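Local coordinates for uncharacterized protein VPA0106 (Vibrio parahaemolyticus, PDB 3U07) that is of unknown function and joins DUF1254 and DUF1214 domains in one chain that probably carries a secretion signal, at residues Y34-Y48 and Y207-F221. The protein carries 2 engineered substitutions. Numbering follows the deposited sequence.
Sequences YIYGYSIDEAYKFFY and YPDPKKSTWLERVNF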
loop_
_atom_site.group_PDB
_atom_site.type_symbol
_atom_site.label_atom_id
_atom_site.label_comp_id
_atom_site.label_asym_id
_atom_site.label_seq_id
_atom_site.Cartn_x
_atom_site.Cartn_y
_atom_site.Cartn_z
ATOM N N TYR A 34 19.368 3.596 -12.661
ATOM C CA TYR A 34 18.825 2.433 -11.987
ATOM C C TYR A 34 17.871 2.833 -10.858
ATOM O O TYR A 34 16.830 2.202 -10.668
ATOM C CB TYR A 34 19.935 1.557 -11.405
ATOM C CG TYR A 34 19.375 0.421 -10.581
ATOM C CD1 TYR A 34 18.833 -0.709 -11.193
ATOM C CD2 TYR A 34 19.312 0.511 -9.193
ATOM C CE1 TYR A 34 18.237 -1.722 -10.437
ATOM C CE2 TYR A 34 18.717 -0.498 -8.429
ATOM C CZ TYR A 34 18.184 -1.605 -9.057
ATOM O OH TYR A 34 17.607 -2.596 -8.298
ATOM N N ILE A 35 18.225 3.869 -10.100
ATOM C CA ILE A 35 17.374 4.302 -8.998
ATOM C C ILE A 35 16.007 4.766 -9.513
ATOM O O ILE A 35 14.989 4.535 -8.859
ATOM C CB ILE A 35 18.082 5.388 -8.147
ATOM C CG1 ILE A 35 19.199 4.726 -7.321
ATOM C CG2 ILE A 35 17.085 6.064 -7.201
ATOM C CD1 ILE A 35 20.153 5.702 -6.657
ATOM N N TYR A 36 15.975 5.403 -10.682
ATOM C CA TYR A 36 14.698 5.820 -11.273
ATOM C C TYR A 36 13.923 4.557 -11.671
ATOM O O TYR A 36 12.723 4.437 -11.412
ATOM C CB TYR A 36 14.922 6.674 -12.529
ATOM C CG TYR A 36 13.780 6.595 -13.531
ATOM C CD1 TYR A 36 12.601 7.324 -13.348
ATOM C CD2 TYR A 36 13.857 5.735 -14.627
ATOM C CE1 TYR A 36 11.521 7.191 -14.233
ATOM C CE2 TYR A 36 12.785 5.595 -15.518
ATOM C CZ TYR A 36 11.622 6.321 -15.314
ATOM O OH TYR A 36 10.567 6.153 -16.186
ATOM N N GLY A 37 14.628 3.607 -12.282
ATOM C CA GLY A 37 13.992 2.376 -12.730
ATOM C C GLY A 37 13.594 1.401 -11.641
ATOM O O GLY A 37 12.689 0.579 -11.832
ATOM N N TYR A 38 14.256 1.507 -10.493
ATOM C CA TYR A 38 13.998 0.623 -9.354
ATOM C C TYR A 38 12.524 0.419 -9.013
ATOM O O TYR A 38 12.054 -0.716 -8.911
ATOM C CB TYR A 38 14.721 1.153 -8.111
ATOM C CG TYR A 38 14.452 0.357 -6.852
ATOM C CD1 TYR A 38 15.161 -0.813 -6.572
ATOM C CD2 TYR A 38 13.481 0.773 -5.943
ATOM C CE1 TYR A 38 14.909 -1.550 -5.411
ATOM C CE2 TYR A 38 13.221 0.045 -4.782
ATOM C CZ TYR A 38 13.936 -1.113 -4.522
ATOM O OH TYR A 38 13.676 -1.825 -3.372
ATOM N N SER A 39 11.795 1.513 -8.824
ATOM C CA SER A 39 10.381 1.406 -8.468
ATOM C C SER A 39 9.585 0.625 -9.514
ATOM O O SER A 39 8.744 -0.202 -9.175
ATOM C CB SER A 39 9.774 2.800 -8.271
ATOM O OG SER A 39 10.408 3.478 -7.199
ATOM N N ILE A 40 9.855 0.886 -10.785
ATOM C CA ILE A 40 9.165 0.183 -11.862
ATOM C C ILE A 40 9.604 -1.282 -11.888
ATOM O O ILE A 40 8.779 -2.186 -11.994
ATOM C CB ILE A 40 9.479 0.821 -13.228
ATOM C CG1 ILE A 40 8.912 2.245 -13.273
ATOM C CG2 ILE A 40 8.871 -0.021 -14.349
ATOM C CD1 ILE A 40 9.497 3.117 -14.365
ATOM N N ASP A 41 10.905 -1.516 -11.768
ATOM C CA ASP A 41 11.414 -2.878 -11.800
ATOM C C ASP A 41 10.834 -3.735 -10.683
ATOM O O ASP A 41 10.379 -4.853 -10.925
ATOM C CB ASP A 41 12.948 -2.878 -11.724
ATOM C CG ASP A 41 13.546 -4.220 -12.118
ATOM O OD1 ASP A 41 13.045 -4.816 -13.092
ATOM O OD2 ASP A 41 14.514 -4.680 -11.472
ATOM N N GLU A 42 10.831 -3.212 -9.460
ATOM C CA GLU A 42 10.309 -3.981 -8.338
ATOM C C GLU A 42 8.802 -4.211 -8.451
ATOM O O GLU A 42 8.298 -5.256 -8.045
ATOM C CB GLU A 42 10.664 -3.294 -7.015
ATOM C CG GLU A 42 12.175 -3.207 -6.746
ATOM C CD GLU A 42 12.850 -4.575 -6.694
ATOM O OE1 GLU A 42 12.355 -5.456 -5.962
ATOM O OE2 GLU A 42 13.879 -4.771 -7.380
ATOM N N ALA A 43 8.076 -3.246 -9.008
ATOM C CA ALA A 43 6.633 -3.418 -9.173
ATOM C C ALA A 43 6.421 -4.551 -10.180
ATOM O O ALA A 43 5.565 -5.415 -9.991
ATOM C CB ALA A 43 5.997 -2.132 -9.684
ATOM N N TYR A 44 7.211 -4.549 -11.251
ATOM C CA TYR A 44 7.103 -5.601 -12.253
ATOM C C TYR A 44 7.409 -6.968 -11.632
ATOM O O TYR A 44 6.637 -7.910 -11.799
ATOM C CB TYR A 44 8.066 -5.373 -13.422
ATOM C CG TYR A 44 7.979 -6.493 -14.440
ATOM C CD1 TYR A 44 6.813 -6.689 -15.181
ATOM C CD2 TYR A 44 9.024 -7.404 -14.605
ATOM C CE1 TYR A 44 6.686 -7.761 -16.058
ATOM C CE2 TYR A 44 8.906 -8.485 -15.480
ATOM C CZ TYR A 44 7.732 -8.655 -16.202
ATOM O OH TYR A 44 7.588 -9.722 -17.057
ATOM N N LYS A 45 8.533 -7.075 -10.926
ATOM C CA LYS A 45 8.909 -8.344 -10.299
ATOM C C LYS A 45 7.777 -8.850 -9.421
ATOM O O LYS A 45 7.448 -10.039 -9.433
ATOM C CB LYS A 45 10.176 -8.188 -9.447
ATOM C CG LYS A 45 11.465 -7.932 -10.217
ATOM C CD LYS A 45 12.636 -7.811 -9.239
ATOM C CE LYS A 45 13.920 -7.365 -9.921
ATOM N NZ LYS A 45 14.998 -7.101 -8.924
ATOM N N PHE A 46 7.180 -7.944 -8.654
ATOM C CA PHE A 46 6.083 -8.327 -7.776
ATOM C C PHE A 46 4.905 -8.838 -8.604
ATOM O O PHE A 46 4.284 -9.834 -8.257
ATOM C CB PHE A 46 5.630 -7.141 -6.926
ATOM C CG PHE A 46 4.525 -7.481 -5.966
ATOM C CD1 PHE A 46 4.813 -7.882 -4.665
ATOM C CD2 PHE A 46 3.197 -7.430 -6.374
ATOM C CE1 PHE A 46 3.790 -8.225 -3.782
ATOM C CE2 PHE A 46 2.171 -7.771 -5.501
ATOM C CZ PHE A 46 2.467 -8.171 -4.203
ATOM N N PHE A 47 4.593 -8.144 -9.691
ATOM C CA PHE A 47 3.494 -8.555 -10.561
ATOM C C PHE A 47 3.799 -9.925 -11.169
ATOM O O PHE A 47 2.925 -10.788 -11.256
ATOM C CB PHE A 47 3.296 -7.533 -11.688
ATOM C CG PHE A 47 2.278 -7.951 -12.718
ATOM C CD1 PHE A 47 0.913 -7.905 -12.435
ATOM C CD2 PHE A 47 2.685 -8.421 -13.963
ATOM C CE1 PHE A 47 -0.028 -8.322 -13.375
ATOM C CE2 PHE A 47 1.748 -8.843 -14.911
ATOM C CZ PHE A 47 0.390 -8.793 -14.615
ATOM N N TYR A 48 5.049 -10.122 -11.576
ATOM C CA TYR A 48 5.458 -11.378 -12.198
ATOM C C TYR A 48 5.334 -12.537 -11.227
ATOM O O TYR A 48 4.747 -13.572 -11.543
ATOM C CB TYR A 48 6.909 -11.295 -12.683
ATOM C CG TYR A 48 7.299 -12.436 -13.599
ATOM C CD1 TYR A 48 7.130 -12.335 -14.980
ATOM C CD2 TYR A 48 7.795 -13.637 -13.082
ATOM C CE1 TYR A 48 7.441 -13.395 -15.826
ATOM C CE2 TYR A 48 8.106 -14.707 -13.920
ATOM C CZ TYR A 48 7.927 -14.577 -15.289
ATOM O OH TYR A 48 8.230 -15.627 -16.120
ATOM N N TYR A 207 5.781 -11.875 -21.222
ATOM C CA TYR A 207 6.516 -11.345 -20.078
ATOM C C TYR A 207 7.966 -11.761 -19.906
ATOM O O TYR A 207 8.276 -12.949 -19.884
ATOM C CB TYR A 207 5.770 -11.713 -18.796
ATOM C CG TYR A 207 4.356 -11.194 -18.715
ATOM C CD1 TYR A 207 4.102 -9.841 -18.489
ATOM C CD2 TYR A 207 3.266 -12.060 -18.831
ATOM C CE1 TYR A 207 2.801 -9.361 -18.373
ATOM C CE2 TYR A 207 1.956 -11.590 -18.719
ATOM C CZ TYR A 207 1.735 -10.237 -18.485
ATOM O OH TYR A 207 0.453 -9.760 -18.335
ATOM N N PRO A 208 8.873 -10.782 -19.746
ATOM C CA PRO A 208 10.296 -11.084 -19.563
ATOM C C PRO A 208 10.441 -11.798 -18.224
ATOM O O PRO A 208 9.796 -11.411 -17.247
ATOM C CB PRO A 208 10.950 -9.699 -19.522
ATOM C CG PRO A 208 9.967 -8.807 -20.224
ATOM C CD PRO A 208 8.645 -9.326 -19.744
ATOM N N ASP A 209 11.274 -12.833 -18.176
ATOM C CA ASP A 209 11.496 -13.571 -16.934
ATOM C C ASP A 209 12.496 -12.796 -16.084
ATOM O O ASP A 209 13.622 -12.537 -16.515
ATOM C CB ASP A 209 12.069 -14.966 -17.220
ATOM C CG ASP A 209 12.144 -15.838 -15.970
ATOM O OD1 ASP A 209 12.219 -15.287 -14.851
ATOM O OD2 ASP A 209 12.142 -17.081 -16.106
ATOM N N PRO A 210 12.095 -12.400 -14.870
ATOM C CA PRO A 210 13.017 -11.654 -14.008
ATOM C C PRO A 210 14.316 -12.385 -13.639
ATOM O O PRO A 210 15.336 -11.751 -13.378
ATOM C CB PRO A 210 12.156 -11.325 -12.781
ATOM C CG PRO A 210 11.050 -12.347 -12.823
ATOM C CD PRO A 210 10.746 -12.440 -14.285
ATOM N N LYS A 211 14.300 -13.711 -13.635
ATOM C CA LYS A 211 15.505 -14.438 -13.259
ATOM C C LYS A 211 16.607 -14.473 -14.318
ATOM O O LYS A 211 17.772 -14.711 -13.995
ATOM C CB LYS A 211 15.160 -15.868 -12.839
ATOM C CG LYS A 211 15.066 -16.890 -13.965
ATOM C CD LYS A 211 15.672 -18.223 -13.517
ATOM C CE LYS A 211 15.708 -18.338 -11.986
ATOM N NZ LYS A 211 16.593 -19.426 -11.486
ATOM N N LYS A 212 16.249 -14.219 -15.573
ATOM C CA LYS A 212 17.229 -14.260 -16.655
ATOM C C LYS A 212 17.360 -12.985 -17.497
ATOM O O LYS A 212 18.144 -12.940 -18.445
ATOM C CB LYS A 212 16.910 -15.452 -17.561
ATOM C CG LYS A 212 15.439 -15.541 -17.912
ATOM C CD LYS A 212 15.094 -16.720 -18.822
ATOM C CE LYS A 212 14.753 -17.996 -18.048
ATOM N NZ LYS A 212 15.932 -18.864 -17.758
ATOM N N SER A 213 16.602 -11.952 -17.149
ATOM C CA SER A 213 16.650 -10.687 -17.879
ATOM C C SER A 213 17.422 -9.631 -17.092
ATOM O O SER A 213 17.803 -9.863 -15.944
ATOM C CB SER A 213 15.229 -10.186 -18.131
ATOM O OG SER A 213 14.508 -10.083 -16.910
ATOM N N THR A 214 17.666 -8.480 -17.714
ATOM C CA THR A 214 18.361 -7.378 -17.040
ATOM C C THR A 214 17.293 -6.374 -16.586
ATOM O O THR A 214 16.149 -6.424 -17.053
ATOM C CB THR A 214 19.321 -6.627 -17.978
ATOM O OG1 THR A 214 18.561 -5.963 -18.993
ATOM C CG2 THR A 214 20.316 -7.588 -18.622
ATOM N N TRP A 215 17.643 -5.454 -15.693
ATOM C CA TRP A 215 16.632 -4.501 -15.259
ATOM C C TRP A 215 16.258 -3.566 -16.405
ATOM O O TRP A 215 15.147 -3.048 -16.443
ATOM C CB TRP A 215 17.094 -3.698 -14.039
ATOM C CG TRP A 215 18.233 -2.762 -14.271
ATOM C CD1 TRP A 215 19.559 -3.025 -14.082
ATOM C CD2 TRP A 215 18.147 -1.386 -14.650
ATOM N NE1 TRP A 215 20.303 -1.893 -14.304
ATOM C CE2 TRP A 215 19.461 -0.870 -14.651
ATOM C CE3 TRP A 215 17.085 -0.533 -14.975
ATOM C CZ2 TRP A 215 19.744 0.456 -14.976
ATOM C CZ3 TRP A 215 17.366 0.787 -15.298
ATOM C CH2 TRP A 215 18.684 1.270 -15.291
ATOM N N LEU A 216 17.177 -3.357 -17.343
ATOM C CA LEU A 216 16.890 -2.498 -18.486
ATOM C C LEU A 216 15.744 -3.075 -19.314
ATOM O O LEU A 216 14.807 -2.355 -19.650
ATOM C CB LEU A 216 18.123 -2.333 -19.382
ATOM C CG LEU A 216 19.227 -1.389 -18.901
ATOM C CD1 LEU A 216 20.411 -1.475 -19.856
ATOM C CD2 LEU A 216 18.699 0.043 -18.823
ATOM N N GLU A 217 15.798 -4.366 -19.636
ATOM C CA GLU A 217 14.720 -4.931 -20.436
ATOM C C GLU A 217 13.384 -4.977 -19.706
ATOM O O GLU A 217 12.340 -4.754 -20.321
ATOM C CB GLU A 217 15.093 -6.313 -20.999
ATOM C CG GLU A 217 15.594 -7.358 -20.030
ATOM C CD GLU A 217 16.049 -8.620 -20.760
ATOM O OE1 GLU A 217 17.269 -8.910 -20.765
ATOM O OE2 GLU A 217 15.182 -9.314 -21.340
ATOM N N ARG A 218 13.407 -5.231 -18.399
ATOM C CA ARG A 218 12.164 -5.269 -17.637
ATOM C C ARG A 218 11.549 -3.867 -17.566
ATOM O O ARG A 218 10.366 -3.688 -17.851
ATOM C CB ARG A 218 12.407 -5.809 -16.221
ATOM C CG ARG A 218 12.769 -7.302 -16.172
ATOM C CD ARG A 218 12.811 -7.823 -14.735
ATOM N NE ARG A 218 13.792 -7.114 -13.912
ATOM C CZ ARG A 218 15.049 -7.507 -13.723
ATOM N NH1 ARG A 218 15.502 -8.618 -14.291
ATOM N NH2 ARG A 218 15.860 -6.775 -12.975
ATOM N N VAL A 219 12.354 -2.873 -17.197
ATOM C CA VAL A 219 11.859 -1.506 -17.107
ATOM C C VAL A 219 11.377 -0.987 -18.471
ATOM O O VAL A 219 10.310 -0.383 -18.559
ATOM C CB VAL A 219 12.941 -0.555 -16.544
ATOM C CG1 VAL A 219 12.477 0.904 -16.664
ATOM C CG2 VAL A 219 13.213 -0.893 -15.074
ATOM N N ASN A 220 12.157 -1.207 -19.529
ATOM C CA ASN A 220 11.756 -0.748 -20.864
ATOM C C ASN A 220 10.471 -1.447 -21.307
ATOM O O ASN A 220 9.643 -0.858 -22.004
ATOM C CB ASN A 220 12.869 -1.002 -21.887
ATOM C CG ASN A 220 14.080 -0.116 -21.660
ATOM O OD1 ASN A 220 14.065 0.772 -20.808
ATOM N ND2 ASN A 220 15.136 -0.351 -22.427
ATOM N N PHE A 221 10.306 -2.701 -20.896
ATOM C CA PHE A 221 9.107 -3.464 -21.228
ATOM C C PHE A 221 7.874 -2.819 -20.579
ATOM O O PHE A 221 6.851 -2.600 -21.233
ATOM C CB PHE A 221 9.244 -4.903 -20.724
ATOM C CG PHE A 221 7.985 -5.708 -20.845
ATOM C CD1 PHE A 221 7.606 -6.256 -22.067
ATOM C CD2 PHE A 221 7.165 -5.904 -19.737
ATOM C CE1 PHE A 221 6.425 -6.995 -22.184
ATOM C CE2 PHE A 221 5.984 -6.637 -19.839
ATOM C CZ PHE A 221 5.613 -7.184 -21.066
HETATM O O HOH W 1 8.136 -15.361 -18.628
#
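Asp-41 and Arg-218 form a buried salt bridge where segment 34-48 of the long N-terminal helix 26-52 crosses the first turns (215-221) of helix 215-224, segment axes 8.9 Å apart at closest approach and at 80°; helix 215-224 is entered through the proline-containing loop 207-214. The bridge is bidentate and side-on. Arg-218 NE gives a nearly straight bond to the syn lone pair of Asp-41 OD1 (2.6 Å), NH2 binds OD2 at 2.9 Å, and the two flat groups lie nearly coplanar. A bend at chi3 (-60°) turns the guanidinium along the carboxylate. Lys-45 passes its CE over one guanidinium face while NZ forms salt bridges with Asp-41 and Glu-42, so Asp-41 probably offsets the two neighbouring cations. Arg-218 NH1 turns back to Ser-213 OG, tying the bridge to the loop.

Aromatic contacts lie at both ends of the crossing. Tyr-34 sets its ring edge against the face of Trp-215, planes at 83°, with CD1 over the indole; Trp-215 NE1 hydrogen-bonds to Ala-259 O of helix 253-273, joining a third helix to the packing. Between this pair and the loop, Val-219 CG2 rests against Gly-37 O and Asp-41 CB. Farther along, Phe-221 points its edge at the face of Tyr-44 in an offset edge-to-face pair, and Phe-47 meets the Tyr-207 ring obliquely. Pro-210 CD sits 3.3 Å from the Tyr-48 ring centroid, almost on the normal, a CH-pi contact.

Polar bonds fix the loop to the tyrosines. A water links Tyr-48 OH to Tyr-207 O. Tyr-44 reaches across to the loop, where its OH donates to an in-plane lone pair of Pro-208 O at 2.8 Å.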